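Side-chain contacts in ABC-type metal ion transport system, periplasmic component (Vibrio vulnificus, PDB 3K2D), which binds methionine in a pocket of its periplasmic-binding-protein fold, probably as the receptor of an ABC importer, and activates Toll-like receptor 2: residues P65-Q70 / Y76-A81; I204-D209 / E214-F219. The protein carries 4 engineered substitutions. One frame throughout, in Å; residues are numbered along the deposited sequence.

Overall arrangement
Following the chain from the N terminus, interaction 1 comes first: helix 64-74 runs out, the chain turns, and strand 78-83 packs against it, so the contact 65-70/76-81 closes a short helix-to-strand connection. Much later, interaction 2 closes another short connection, this time from strand 202-207 into helix 214-223. The two neither nest nor cross; they follow in series, their centres about 13 Å apart. What joins them is the five-stranded sheet, in which strands 78-83 and 202-207 are antiparallel neighbours: T79 N to A206 O (2.9 Å) and A81 N to I204 O (2.8 Å) are probable hydrogen bonds. Together they fasten a helix to each of two adjoining strands.

Interaction 1. Residues P65-Q70 / Y76-A81; sequences PYLDRQ and YKLTIA. With MET (methionine), chain C.
The helix-to-strand return at the margin of the five-stranded sheet is closed here by apolar side-chain contacts, with L67 of helix 64-74 lying over the edge strand 78-83. L67 divides its two methyls between alternate residues of the strand: CD1 meets L78 CD1 at 3.8 Å, while CD2 reaches I80 CG1 at 3.7 Å. With chi1 at 167°, the L67 branch extends away from its own backbone N and can span both. One turn on, Q70 meets Y76, just ahead of the strand. The Q70 CG methylene comes up to the rim of the phenol ring, 3.4 Å from Y76 CE2, rather than over a face. No hydrogen bond links the two segments. V205 of strand 202-207 touches both L67 and L78, extending the apolar patch to the next strand. Y66, beside L67, serves the ligand instead: the CE methyl of the bound methionine sits over the centre of one face of its ring, consistent with a CH-pi contact. The same helix thus packs on the sheet and lends an aromatic face to the methionine pocket, as befits a binding site between the lobes of a periplasmic binding protein.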
loop_
_atom_site.group_PDB
_atom_site.type_symbol
_atom_site.label_atom_id
_atom_site.label_comp_id
_atom_site.label_asym_id
_atom_site.label_seq_id
_atom_site.Cartn_x
_atom_site.Cartn_y
_atom_site.Cartn_z
ATOM N N PRO A 65 9.162 -3.738 -3.019
ATOM C CA PRO A 65 10.113 -3.270 -2.003
ATOM C C PRO A 65 9.726 -3.746 -0.619
ATOM O O PRO A 65 10.570 -4.197 0.146
ATOM C CB PRO A 65 10.031 -1.754 -2.126
ATOM C CG PRO A 65 9.766 -1.556 -3.583
ATOM C CD PRO A 65 8.701 -2.613 -3.854
ATOM N N TYR A 66 8.438 -3.656 -0.306
ATOM C CA TYR A 66 7.938 -4.059 0.997
ATOM C C TYR A 66 8.052 -5.557 1.267
ATOM O O TYR A 66 8.398 -5.975 2.370
ATOM C CB TYR A 66 6.487 -3.627 1.152
ATOM C CG TYR A 66 5.954 -3.886 2.536
ATOM C CD1 TYR A 66 5.432 -5.127 2.881
ATOM C CD2 TYR A 66 5.981 -2.888 3.510
ATOM C CE1 TYR A 66 4.947 -5.371 4.156
ATOM C CE2 TYR A 66 5.499 -3.124 4.784
ATOM C CZ TYR A 66 4.985 -4.367 5.101
ATOM O OH TYR A 66 4.516 -4.607 6.375
ATOM N N LEU A 67 7.738 -6.359 0.261
ATOM C CA LEU A 67 7.810 -7.805 0.383
ATOM C C LEU A 67 9.269 -8.250 0.563
ATOM O O LEU A 67 9.582 -9.015 1.476
ATOM C CB LEU A 67 7.204 -8.448 -0.867
ATOM C CG LEU A 67 7.432 -9.941 -1.107
ATOM C CD1 LEU A 67 6.762 -10.774 -0.029
ATOM C CD2 LEU A 67 6.887 -10.281 -2.491
ATOM N N ASP A 68 10.159 -7.764 -0.304
ATOM C CA ASP A 68 11.572 -8.128 -0.200
ATOM C C ASP A 68 12.124 -7.802 1.187
ATOM O O ASP A 68 12.806 -8.617 1.808
ATOM C CB ASP A 68 12.410 -7.402 -1.257
ATOM C CG ASP A 68 12.106 -7.867 -2.670
ATOM O OD1 ASP A 68 11.511 -8.952 -2.827
ATOM O OD2 ASP A 68 12.473 -7.160 -3.632
ATOM N N ARG A 69 11.813 -6.607 1.673
ATOM C CA ARG A 69 12.292 -6.174 2.970
ATOM C C ARG A 69 11.780 -7.076 4.082
ATOM O O ARG A 69 12.517 -7.447 4.993
ATOM C CB ARG A 69 11.860 -4.733 3.225
ATOM C CG ARG A 69 12.263 -4.202 4.581
ATOM C CD ARG A 69 13.769 -4.187 4.740
ATOM N NE ARG A 69 14.137 -3.838 6.107
ATOM C CZ ARG A 69 15.182 -3.086 6.426
ATOM N NH1 ARG A 69 15.973 -2.606 5.477
ATOM N NH2 ARG A 69 15.412 -2.787 7.694
ATOM N N GLN A 70 10.510 -7.435 4.005
ATOM C CA GLN A 70 9.915 -8.277 5.026
ATOM C C GLN A 70 10.428 -9.719 4.968
ATOM O O GLN A 70 10.540 -10.386 5.993
ATOM C CB GLN A 70 8.405 -8.243 4.882
ATOM C CG GLN A 70 7.688 -9.054 5.913
ATOM C CD GLN A 70 6.574 -8.274 6.518
ATOM O OE1 GLN A 70 6.813 -7.320 7.256
ATOM N NE2 GLN A 70 5.343 -8.649 6.199
ATOM N N TYR A 76 10.349 -15.293 5.131
ATOM C CA TYR A 76 9.060 -15.912 4.833
ATOM C C TYR A 76 8.896 -16.890 3.650
ATOM O O TYR A 76 7.944 -17.680 3.646
ATOM C CB TYR A 76 7.985 -14.827 4.710
ATOM C CG TYR A 76 7.608 -14.134 6.003
ATOM C CD1 TYR A 76 7.424 -14.854 7.190
ATOM C CD2 TYR A 76 7.360 -12.762 6.025
ATOM C CE1 TYR A 76 6.996 -14.217 8.355
ATOM C CE2 TYR A 76 6.933 -12.123 7.177
ATOM C CZ TYR A 76 6.750 -12.849 8.337
ATOM O OH TYR A 76 6.304 -12.203 9.467
ATOM N N LYS A 77 9.761 -16.851 2.644
ATOM C CA LYS A 77 9.605 -17.785 1.506
ATOM C C LYS A 77 8.270 -17.597 0.761
ATOM O O LYS A 77 7.356 -18.408 0.869
ATOM C CB LYS A 77 9.698 -19.244 1.982
ATOM C CG LYS A 77 10.822 -19.500 2.960
ATOM C CD LYS A 77 11.735 -20.642 2.528
ATOM C CE LYS A 77 10.993 -21.962 2.459
ATOM N NZ LYS A 77 11.935 -23.098 2.228
ATOM N N LEU A 78 8.180 -16.528 -0.017
ATOM C CA LEU A 78 6.964 -16.230 -0.751
ATOM C C LEU A 78 7.315 -15.951 -2.194
ATOM O O LEU A 78 8.466 -15.684 -2.511
ATOM C CB LEU A 78 6.293 -15.005 -0.131
ATOM C CG LEU A 78 6.140 -15.123 1.385
ATOM C CD1 LEU A 78 5.676 -13.794 1.977
ATOM C CD2 LEU A 78 5.164 -16.242 1.703
ATOM N N THR A 79 6.326 -16.003 -3.071
ATOM C CA THR A 79 6.582 -15.738 -4.472
ATOM C C THR A 79 5.492 -14.845 -5.031
ATOM O O THR A 79 4.311 -15.028 -4.716
ATOM C CB THR A 79 6.609 -17.043 -5.302
ATOM O OG1 THR A 79 7.502 -17.979 -4.695
ATOM C CG2 THR A 79 7.086 -16.768 -6.710
ATOM N N ILE A 80 5.880 -13.876 -5.853
ATOM C CA ILE A 80 4.903 -12.997 -6.464
ATOM C C ILE A 80 4.085 -13.802 -7.483
ATOM O O ILE A 80 4.643 -14.562 -8.282
ATOM C CB ILE A 80 5.591 -11.813 -7.161
ATOM C CG1 ILE A 80 6.299 -10.942 -6.111
ATOM C CG2 ILE A 80 4.562 -10.994 -7.935
ATOM C CD1 ILE A 80 7.144 -9.796 -6.688
ATOM N N ALA A 81 2.764 -13.642 -7.445
ATOM C CA ALA A 81 1.872 -14.355 -8.361
ATOM C C ALA A 81 1.410 -13.476 -9.531
ATOM O O ALA A 81 1.159 -13.978 -10.630
ATOM C CB ALA A 81 0.673 -14.877 -7.598
HETATM N N MET C . -0.789 -0.288 -0.681
HETATM C CA MET C . 0.431 0.544 -0.347
HETATM C C MET C . 0.594 1.551 -1.429
HETATM O O MET C . 0.440 1.191 -2.628
HETATM C CB MET C . 1.732 -0.233 -0.321
HETATM C CG MET C . 1.803 -1.269 0.707
HETATM S SD MET C . 3.464 -1.757 1.015
HETATM C CE MET C . 2.928 -2.890 2.243
HETATM O OXT MET C . 0.904 2.710 -1.113
#

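Interaction 2. Residues I204-D209 / E214-F219; sequences IVARQD and ENVQNF
This is a buried, wholly apolar helix-on-sheet contact, made where strand 202-207 leaves the five-stranded sheet and the chain turns into helix 214-223. Two pairs of side chains carry it. In the first, A206 CB points at V216 and rests against both of its methyls, 3.7 Å from V216 CG1 and 4.0 Å from V216 CG2. A206 and V216 are the closest CA pair, 7.1 Å apart, as the small alanine side chain would allow. In the second pair, the I204 CD1 methyl meets one side of the F219 ring at an oblique angle, 3.9 Å from F219 CD2 and 4.0 Å from F219 CE2. The phenylalanine ring is carried out to it by a chi1 of -179°, which sets CG opposite the backbone N, and the isoleucine answers with an extended end, chi2 176°.

The spacing follows from the secondary structure: I204 and A206, two apart on the strand, point to the same side of the sheet, and V216 and F219, three apart on the helix, face them together. V205, between the two strand residues, points the other way. No hydrogen bond crosses the contact. At the end of the strand, R207 NE and D209 OD1, just beyond it, form a salt bridge, long at 3.4 Å and weak as a hydrogen bond, while R207 NH1 is also hydrogen-bonded to the carbonyl oxygens of L51 and I56.

Around these two pairs, M58 of strand 58-63 touches both V216 and F219, and A81 of strand 78-83 is touched by V216. Further along the same helix, V220 and Y223 meet I204, so helix 214-223 lies against strand 202-207 and reaches the strands flanking it on both sides.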
loop_
_atom_site.group_PDB
_atom_site.type_symbol
_atom_site.label_atom_id
_atom_site.label_comp_id
_atom_site.label_asym_id
_atom_site.label_seq_id
_atom_site.Cartn_x
_atom_site.Cartn_y
_atom_site.Cartn_z
ATOM N N ILE A 204 -0.164 -9.703 -5.849
ATOM C CA ILE A 204 -0.884 -10.798 -5.247
ATOM C C ILE A 204 0.273 -11.743 -4.975
ATOM O O ILE A 204 0.973 -12.182 -5.893
ATOM C CB ILE A 204 -1.880 -11.442 -6.210
ATOM C CG1 ILE A 204 -3.026 -10.463 -6.488
ATOM C CG2 ILE A 204 -2.390 -12.757 -5.618
ATOM C CD1 ILE A 204 -4.032 -10.945 -7.516
ATOM N N VAL A 205 0.505 -12.012 -3.703
ATOM C CA VAL A 205 1.594 -12.878 -3.317
ATOM C C VAL A 205 1.065 -14.158 -2.696
ATOM O O VAL A 205 0.052 -14.155 -1.969
ATOM C CB VAL A 205 2.527 -12.172 -2.304
ATOM C CG1 VAL A 205 3.682 -13.086 -1.938
ATOM C CG2 VAL A 205 3.037 -10.859 -2.897
ATOM N N ALA A 206 1.763 -15.250 -2.988
ATOM C CA ALA A 206 1.395 -16.550 -2.466
ATOM C C ALA A 206 2.653 -17.180 -1.888
ATOM O O ALA A 206 3.739 -16.591 -1.954
ATOM C CB ALA A 206 0.834 -17.414 -3.587
ATOM N N ARG A 207 2.517 -18.365 -1.302
ATOM C CA ARG A 207 3.691 -19.040 -0.777
ATOM C C ARG A 207 4.514 -19.530 -1.954
ATOM O O ARG A 207 4.034 -19.616 -3.083
ATOM C CB ARG A 207 3.315 -20.222 0.109
ATOM C CG ARG A 207 2.883 -19.821 1.502
ATOM C CD ARG A 207 2.780 -21.027 2.395
ATOM N NE ARG A 207 1.706 -21.917 1.975
ATOM C CZ ARG A 207 0.419 -21.635 2.125
ATOM N NH1 ARG A 207 0.056 -20.491 2.680
ATOM N NH2 ARG A 207 -0.504 -22.496 1.733
ATOM N N GLN A 208 5.766 -19.839 -1.671
ATOM C CA GLN A 208 6.715 -20.332 -2.655
ATOM C C GLN A 208 6.278 -21.717 -3.152
ATOM O O GLN A 208 6.479 -22.064 -4.316
ATOM C CB GLN A 208 8.069 -20.399 -1.966
ATOM C CG GLN A 208 9.282 -20.560 -2.820
ATOM C CD GLN A 208 10.529 -20.207 -2.028
ATOM O OE1 GLN A 208 10.809 -19.028 -1.780
ATOM N NE2 GLN A 208 11.266 -21.228 -1.596
ATOM N N ASP A 209 5.659 -22.497 -2.265
ATOM C CA ASP A 209 5.211 -23.841 -2.608
ATOM C C ASP A 209 3.776 -23.971 -3.097
ATOM O O ASP A 209 3.300 -25.084 -3.291
ATOM C CB ASP A 209 5.408 -24.793 -1.427
ATOM C CG ASP A 209 4.613 -24.381 -0.194
ATOM O OD1 ASP A 209 3.688 -23.550 -0.307
ATOM O OD2 ASP A 209 4.907 -24.902 0.902
ATOM N N GLU A 214 -3.588 -23.477 -9.680
ATOM C CA GLU A 214 -4.562 -22.685 -10.432
ATOM C C GLU A 214 -5.406 -21.774 -9.547
ATOM O O GLU A 214 -5.909 -20.754 -10.008
ATOM C CB GLU A 214 -5.474 -23.587 -11.275
ATOM C CG GLU A 214 -4.853 -23.990 -12.614
ATOM C CD GLU A 214 -5.894 -24.394 -13.668
ATOM O OE1 GLU A 214 -6.697 -23.522 -14.075
ATOM O OE2 GLU A 214 -5.909 -25.582 -14.088
ATOM N N ASN A 215 -5.543 -22.134 -8.276
ATOM C CA ASN A 215 -6.317 -21.339 -7.327
ATOM C C ASN A 215 -5.700 -19.954 -7.250
ATOM O O ASN A 215 -6.390 -18.943 -7.365
ATOM C CB ASN A 215 -6.293 -22.004 -5.948
ATOM C CG ASN A 215 -6.587 -23.494 -6.024
ATOM O OD1 ASN A 215 -7.624 -23.910 -6.558
ATOM N ND2 ASN A 215 -5.667 -24.311 -5.500
ATOM N N VAL A 216 -4.389 -19.917 -7.054
ATOM C CA VAL A 216 -3.675 -18.659 -6.985
ATOM C C VAL A 216 -3.716 -17.983 -8.348
ATOM O O VAL A 216 -4.174 -16.847 -8.466
ATOM C CB VAL A 216 -2.217 -18.877 -6.564
ATOM C CG1 VAL A 216 -1.476 -17.547 -6.538
ATOM C CG2 VAL A 216 -2.182 -19.535 -5.188
ATOM N N GLN A 217 -3.255 -18.687 -9.378
ATOM C CA GLN A 217 -3.249 -18.125 -10.720
ATOM C C GLN A 217 -4.620 -17.586 -11.149
ATOM O O GLN A 217 -4.706 -16.498 -11.721
ATOM C CB GLN A 217 -2.787 -19.164 -11.749
ATOM C CG GLN A 217 -1.366 -19.679 -11.611
ATOM C CD GLN A 217 -0.322 -18.581 -11.661
ATOM O OE1 GLN A 217 -0.329 -17.736 -12.560
ATOM N NE2 GLN A 217 0.595 -18.594 -10.690
ATOM N N ASN A 218 -5.695 -18.331 -10.895
ATOM C CA ASN A 218 -7.018 -17.865 -11.320
ATOM C C ASN A 218 -7.472 -16.601 -10.621
ATOM O O ASN A 218 -8.071 -15.738 -11.239
ATOM C CB ASN A 218 -8.084 -18.958 -11.147
ATOM C CG ASN A 218 -7.960 -20.059 -12.183
ATOM O OD1 ASN A 218 -7.444 -19.834 -13.275
ATOM N ND2 ASN A 218 -8.446 -21.247 -11.853
ATOM N N PHE A 219 -7.196 -16.487 -9.329
ATOM C CA PHE A 219 -7.591 -15.289 -8.609
ATOM C C PHE A 219 -6.863 -14.081 -9.203
ATOM O O PHE A 219 -7.447 -13.009 -9.345
ATOM C CB PHE A 219 -7.266 -15.409 -7.122
ATOM C CG PHE A 219 -7.682 -14.214 -6.331
ATOM C CD1 PHE A 219 -9.019 -13.989 -6.048
ATOM C CD2 PHE A 219 -6.749 -13.262 -5.944
ATOM C CE1 PHE A 219 -9.414 -12.828 -5.395
ATOM C CE2 PHE A 219 -7.138 -12.105 -5.295
ATOM C CZ PHE A 219 -8.469 -11.887 -5.021
#